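Local coordinates for nitronate monooxygenase family protein (Pseudomonas aeruginosa, PDB 4QIT) that uses FMN and molecular oxygen to carry out the oxidative denitrification of alkyl nitronates, with the toxin propionate 3-nitronate as its best substrate, at residues A59-V64 with F72-F77; T123-L128 with R149-V154. The protein carries 1 engineered substitution. One frame throughout, in Å; residues are numbered along the deposited sequence.

Interaction 1 (A59-V64 with F72-F77). With FMN (flavin mononucleotide), chain C; NIE (nitroethane), chain D.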
# COMPACT_ATOMS: atom_id res chain seq x y z
N ALA A 59 0.26 27.60 24.67
CA ALA A 59 -1.07 27.64 25.28
C ALA A 59 -1.81 26.34 25.05
O ALA A 59 -2.52 25.85 25.94
CB ALA A 59 -1.86 28.81 24.74
N LEU A 60 -1.67 25.78 23.85
CA LEU A 60 -2.29 24.50 23.52
C LEU A 60 -1.77 23.35 24.38
O LEU A 60 -2.53 22.50 24.82
CB LEU A 60 -2.07 24.18 22.03
CG LEU A 60 -2.93 24.99 21.07
CD1 LEU A 60 -2.44 24.82 19.65
CD2 LEU A 60 -4.40 24.59 21.19
N ILE A 61 -0.46 23.34 24.62
CA ILE A 61 0.15 22.33 25.48
C ILE A 61 -0.40 22.46 26.90
O ILE A 61 -0.75 21.47 27.55
CB ILE A 61 1.69 22.45 25.47
CG1 ILE A 61 2.24 22.07 24.10
CG2 ILE A 61 2.33 21.59 26.55
CD1 ILE A 61 3.72 22.37 23.93
N ARG A 62 -0.53 23.70 27.36
CA ARG A 62 -1.06 23.94 28.69
C ARG A 62 -2.54 23.56 28.79
O ARG A 62 -2.99 23.08 29.83
CB ARG A 62 -0.81 25.38 29.12
CG ARG A 62 0.66 25.64 29.29
CD ARG A 62 0.97 27.02 29.83
NE ARG A 62 2.40 27.17 30.04
CZ ARG A 62 2.97 28.20 30.66
NH1 ARG A 62 2.21 29.18 31.15
NH2 ARG A 62 4.29 28.25 30.80
N GLU A 63 -3.28 23.74 27.70
CA GLU A 63 -4.68 23.31 27.69
C GLU A 63 -4.79 21.80 27.90
O GLU A 63 -5.64 21.33 28.66
CB GLU A 63 -5.39 23.72 26.40
CG GLU A 63 -5.66 25.22 26.29
CD GLU A 63 -6.45 25.59 25.04
OE1 GLU A 63 -6.37 26.77 24.62
OE2 GLU A 63 -7.14 24.71 24.48
N VAL A 64 -3.95 21.03 27.21
CA VAL A 64 -3.95 19.58 27.39
C VAL A 64 -3.66 19.22 28.85
O VAL A 64 -4.36 18.38 29.43
CB VAL A 64 -2.92 18.88 26.46
CG1 VAL A 64 -3.00 17.38 26.61
CG2 VAL A 64 -3.16 19.28 25.00
N PHE A 72 1.39 13.03 26.95
CA PHE A 72 0.83 13.27 25.63
C PHE A 72 1.94 13.69 24.67
O PHE A 72 3.08 13.96 25.08
CB PHE A 72 -0.31 14.30 25.66
CG PHE A 72 0.10 15.65 26.20
CD1 PHE A 72 0.04 15.91 27.56
CD2 PHE A 72 0.54 16.65 25.34
CE1 PHE A 72 0.41 17.15 28.07
CE2 PHE A 72 0.91 17.89 25.84
CZ PHE A 72 0.85 18.14 27.21
N ASN A 73 1.59 13.76 23.39
CA ASN A 73 2.51 13.90 22.27
C ASN A 73 2.23 15.22 21.56
O ASN A 73 1.07 15.57 21.30
CB ASN A 73 2.29 12.69 21.35
CG ASN A 73 3.03 12.77 20.01
OD1 ASN A 73 4.11 13.36 19.89
ND2 ASN A 73 2.44 12.13 19.00
N VAL A 74 3.29 15.97 21.29
CA VAL A 74 3.19 17.24 20.58
C VAL A 74 3.93 17.13 19.26
O VAL A 74 5.12 16.80 19.25
CB VAL A 74 3.74 18.40 21.42
CG1 VAL A 74 3.71 19.70 20.63
CG2 VAL A 74 2.92 18.54 22.71
N ASN A 75 3.23 17.37 18.16
CA ASN A 75 3.78 17.11 16.83
C ASN A 75 4.11 18.38 16.05
O ASN A 75 3.33 19.35 16.05
CB ASN A 75 2.79 16.25 16.05
CG ASN A 75 3.24 15.92 14.65
OD1 ASN A 75 2.87 16.61 13.69
ND2 ASN A 75 4.03 14.86 14.50
N LEU A 76 5.27 18.37 15.39
CA LEU A 76 5.70 19.48 14.55
C LEU A 76 6.14 19.00 13.18
O LEU A 76 6.83 17.98 13.05
CB LEU A 76 6.84 20.26 15.22
CG LEU A 76 6.47 20.93 16.55
CD1 LEU A 76 6.77 20.02 17.73
CD2 LEU A 76 7.14 22.29 16.72
N PHE A 77 5.76 19.74 12.15
CA PHE A 77 6.25 19.45 10.80
C PHE A 77 7.72 19.87 10.70
O PHE A 77 8.12 20.91 11.23
CB PHE A 77 5.45 20.20 9.75
CG PHE A 77 3.99 19.80 9.68
CD1 PHE A 77 3.50 18.74 10.43
CD2 PHE A 77 3.13 20.49 8.85
CE1 PHE A 77 2.16 18.39 10.36
CE2 PHE A 77 1.80 20.14 8.76
CZ PHE A 77 1.31 19.09 9.52
N1 FMN C . 0.63 13.35 10.82
C2 FMN C . 1.45 14.37 11.28
O2 FMN C . 2.63 14.13 11.50
N3 FMN C . 0.96 15.63 11.53
C4 FMN C . -0.37 15.89 11.27
O4 FMN C . -0.85 17.00 11.46
C4A FMN C . -1.19 14.88 10.80
N5 FMN C . -2.50 15.17 10.55
C5A FMN C . -3.36 14.19 10.10
C6 FMN C . -4.69 14.53 9.88
C7 FMN C . -5.59 13.58 9.44
C7M FMN C . -7.01 14.02 9.25
C8 FMN C . -5.15 12.28 9.19
C8M FMN C . -6.12 11.25 8.69
C9 FMN C . -3.81 11.95 9.41
C9A FMN C . -2.90 12.90 9.87
N10 FMN C . -1.56 12.60 10.11
C10 FMN C . -0.70 13.60 10.56
C1' FMN C . -1.03 11.21 9.83
C2' FMN C . -1.04 10.32 11.06
O2' FMN C . 0.01 10.68 11.91
C3' FMN C . -0.84 8.86 10.67
O3' FMN C . 0.21 8.69 9.75
C4' FMN C . -2.11 8.38 10.00
O4' FMN C . -3.23 8.99 10.62
C5' FMN C . -2.22 6.88 10.16
O5' FMN C . -3.16 6.48 9.21
P FMN C . -4.65 6.09 9.62
O1P FMN C . -4.68 5.69 11.08
O2P FMN C . -5.08 5.00 8.69
O3P FMN C . -5.44 7.34 9.43
N3 NIE D . -2.40 16.20 7.25
C1 NIE D . -0.28 17.25 7.39
C2 NIE D . -1.75 17.38 7.71
O4 NIE D . -1.90 15.11 7.50
O5 NIE D . -3.31 16.31 6.24

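Interaction 2 (T123-L128 with R149-V154)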
# COMPACT_ATOMS: atom_id res chain seq x y z
N THR A 123 11.94 29.71 17.38
CA THR A 123 11.25 29.90 18.66
C THR A 123 10.57 28.62 19.18
O THR A 123 10.17 28.56 20.34
CB THR A 123 10.21 31.04 18.60
OG1 THR A 123 9.13 30.68 17.72
CG2 THR A 123 10.85 32.35 18.11
N LEU A 124 10.47 27.60 18.33
CA LEU A 124 9.75 26.38 18.71
C LEU A 124 10.51 25.51 19.71
O LEU A 124 9.95 25.09 20.73
CB LEU A 124 9.37 25.58 17.45
CG LEU A 124 8.34 26.28 16.57
CD1 LEU A 124 8.17 25.56 15.23
CD2 LEU A 124 6.99 26.40 17.29
N LEU A 125 11.78 25.24 19.43
CA LEU A 125 12.59 24.40 20.30
C LEU A 125 12.70 24.91 21.75
O LEU A 125 12.46 24.15 22.69
CB LEU A 125 13.98 24.14 19.70
CG LEU A 125 14.98 23.34 20.53
CD1 LEU A 125 14.43 21.96 20.89
CD2 LEU A 125 16.31 23.21 19.80
N PRO A 126 13.06 26.19 21.94
CA PRO A 126 13.13 26.62 23.34
C PRO A 126 11.78 26.55 24.07
O PRO A 126 11.76 26.27 25.26
CB PRO A 126 13.65 28.06 23.26
CG PRO A 126 13.41 28.49 21.85
CD PRO A 126 13.52 27.25 21.02
N MET A 127 10.68 26.80 23.36
CA MET A 127 9.36 26.65 23.98
C MET A 127 9.11 25.21 24.44
O MET A 127 8.60 24.97 25.54
CB MET A 127 8.25 27.12 23.04
CG MET A 127 6.86 27.04 23.62
SD MET A 127 6.05 25.43 23.47
CE MET A 127 5.75 25.36 21.70
N LEU A 128 9.48 24.24 23.60
CA LEU A 128 9.31 22.83 23.96
C LEU A 128 10.20 22.44 25.14
O LEU A 128 9.80 21.63 25.98
CB LEU A 128 9.58 21.92 22.76
CG LEU A 128 8.61 22.04 21.58
CD1 LEU A 128 9.13 21.22 20.40
CD2 LEU A 128 7.21 21.59 21.97
N ARG A 149 18.75 15.69 20.76
CA ARG A 149 19.44 15.53 22.04
C ARG A 149 18.99 16.54 23.09
O ARG A 149 18.82 16.20 24.26
CB ARG A 149 20.95 15.65 21.84
CG ARG A 149 21.58 14.46 21.14
CD ARG A 149 21.38 13.17 21.92
NE ARG A 149 21.87 12.01 21.18
CZ ARG A 149 21.61 10.75 21.51
NH1 ARG A 149 20.86 10.49 22.58
NH2 ARG A 149 22.08 9.75 20.78
N ALA A 150 18.82 17.79 22.67
CA ALA A 150 18.40 18.84 23.58
C ALA A 150 17.03 18.53 24.20
O ALA A 150 16.81 18.75 25.39
CB ALA A 150 18.37 20.18 22.87
N LEU A 151 16.11 18.03 23.38
CA LEU A 151 14.79 17.62 23.87
C LEU A 151 14.91 16.46 24.84
O LEU A 151 14.27 16.44 25.90
CB LEU A 151 13.89 17.23 22.69
CG LEU A 151 13.50 18.36 21.74
CD1 LEU A 151 13.02 17.81 20.40
CD2 LEU A 151 12.42 19.22 22.36
N GLN A 152 15.75 15.49 24.50
CA GLN A 152 15.93 14.31 25.33
C GLN A 152 16.58 14.66 26.66
O GLN A 152 16.32 14.02 27.68
CB GLN A 152 16.74 13.25 24.57
CG GLN A 152 15.94 12.61 23.41
CD GLN A 152 16.81 11.85 22.42
OE1 GLN A 152 17.97 12.21 22.18
NE2 GLN A 152 16.24 10.80 21.82
N ALA A 153 17.40 15.71 26.65
CA ALA A 153 18.11 16.15 27.85
C ALA A 153 17.16 16.59 28.97
O ALA A 153 17.51 16.52 30.15
CB ALA A 153 19.08 17.27 27.50
N VAL A 154 15.96 17.05 28.60
CA VAL A 154 14.97 17.44 29.59
C VAL A 154 13.87 16.38 29.74
O VAL A 154 12.79 16.66 30.27
CB VAL A 154 14.36 18.84 29.30
CG1 VAL A 154 15.43 19.92 29.39
CG2 VAL A 154 13.70 18.86 27.94

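Interaction 1 (A59-V64 with F72-F77)
Asn-75 OD1 accepts a hydrogen bond from FMN N3 at 3.0 Å. The bond is bent, with an angle of 136° at the hydrogen. Phe-77 approaches the same flavin nitrogen with its ring edge. Its CE1 lies 3.2 Å from FMN N3, and the nitrogen sits in the plane of the phenyl ring. The neighbouring ring atom, Phe-77 CZ, reaches nitroethane C1 at 3.2 Å. One ring thus touches both the cofactor and the ligand bound beside it.

The strand meets segment 59-64 of helix 54-65 through other side chains, all of them apolar. Phe-72 is the main one. Val-64 CG1 sits almost straight above the centre of the Phe-72 ring, 3.5 Å from the centroid, in a CH-pi contact. Ile-61 comes from a different direction. Its CG2 lies at the ring edge, in the ring plane, 3.8 Å from Phe-72 CZ. The Phe-72 CG stands between the backbone N and the carbonyl carbon (chi1 60°), which helps place the ring under Val-64. Further along the strand, Ile-61 CG1 packs on Val-74 CG2 at 3.9 Å, the two side chains crossing at about a right angle.

Alternation along the strand separates the two roles. Phe-72 and Val-74 face the helix, while Asn-75 turns to the flavin. Asn-73 ties the strand to its neighbours, with ND2 bonded to Ser-46 OG and OD1 to Ser-137 OG.

Helix 54-65 is the crossover of the beta-alpha-beta unit 45-48, 54-65, 72-77 of this TIM barrel. Segment 59-64 runs nearly antiparallel to strand 72-77 (163°), which lies between the parallel strands 45-48 and 135-139. Helix 32-41 touches Val-64 and Phe-72, and helix 124-131 packs against Ile-61.

Interaction 2 (T123-L128 with R149-V154)
The side chains of two phenylalanines border the meeting of Leu-125 with Leu-151: Phe-118 touches Leu-125, and Phe-138 touches Leu-151. The meeting itself is branched aliphatic packing. Leu-125 CD1 lies 3.7 Å from Leu-151 CD2 and 3.8 Å from Leu-151 CG. One methyl of Leu-125 therefore lies alongside the CG-CD2 branch of Leu-151. The CG of Leu-125 is anti to the backbone N (chi1 177°), and this extends the side chain across to the other helix.

Leu-128 uses its stem. Its CB lies 3.9 Å from Leu-151 CD2. Leu-151 CD2 thus touches both Leu-125 and Leu-128, which are about one helical turn apart. The backbones come nearest here, with Leu-128 CA and Leu-151 CA 7.6 Å apart.

The two segments belong to helices 124-131 and 145-153, consecutive outer helices of the TIM barrel. Strand 135-139 comes between them in the chain. Leu-128 packs on Val-136 of that strand and also on Leu-76 of strand 72-77, while Leu-151 packs on Phe-138. The contact buries 167 Å² in all, with no hydrogen bond across it. Beyond the end of helix 145-153, Val-154 N is hydrogen-bonded to Leu-151 O at 3.2 Å, and the Leu-151 side chain also touches Ile-156 in the loop that follows.

How the interactions relate
Interaction 1 comes first along the chain and closes before interaction 2 opens. Their centres are 13 Å apart, on the same side of the chain's centre. Helix 124-131 joins them. Leu-124 CD1 packs on Leu-76 CD2 at 3.7 Å, and Met-127 SD lies 3.9 Å from Ile-61 CD1. Leu-128 touches both Ile-61 and Leu-76. Helix 124-131 thus packs on helix 54-65 as well as on helix 145-153, against the neighbouring parallel strands 72-77 and 135-139. In the chain, helix 86-101 intervenes between 54-65 and 124-131. Interaction 1 reaches the FMN directly through its strand. In interaction 2, the Leu-128 side chain remains about 13 Å from the cofactor, in the outer packing layer.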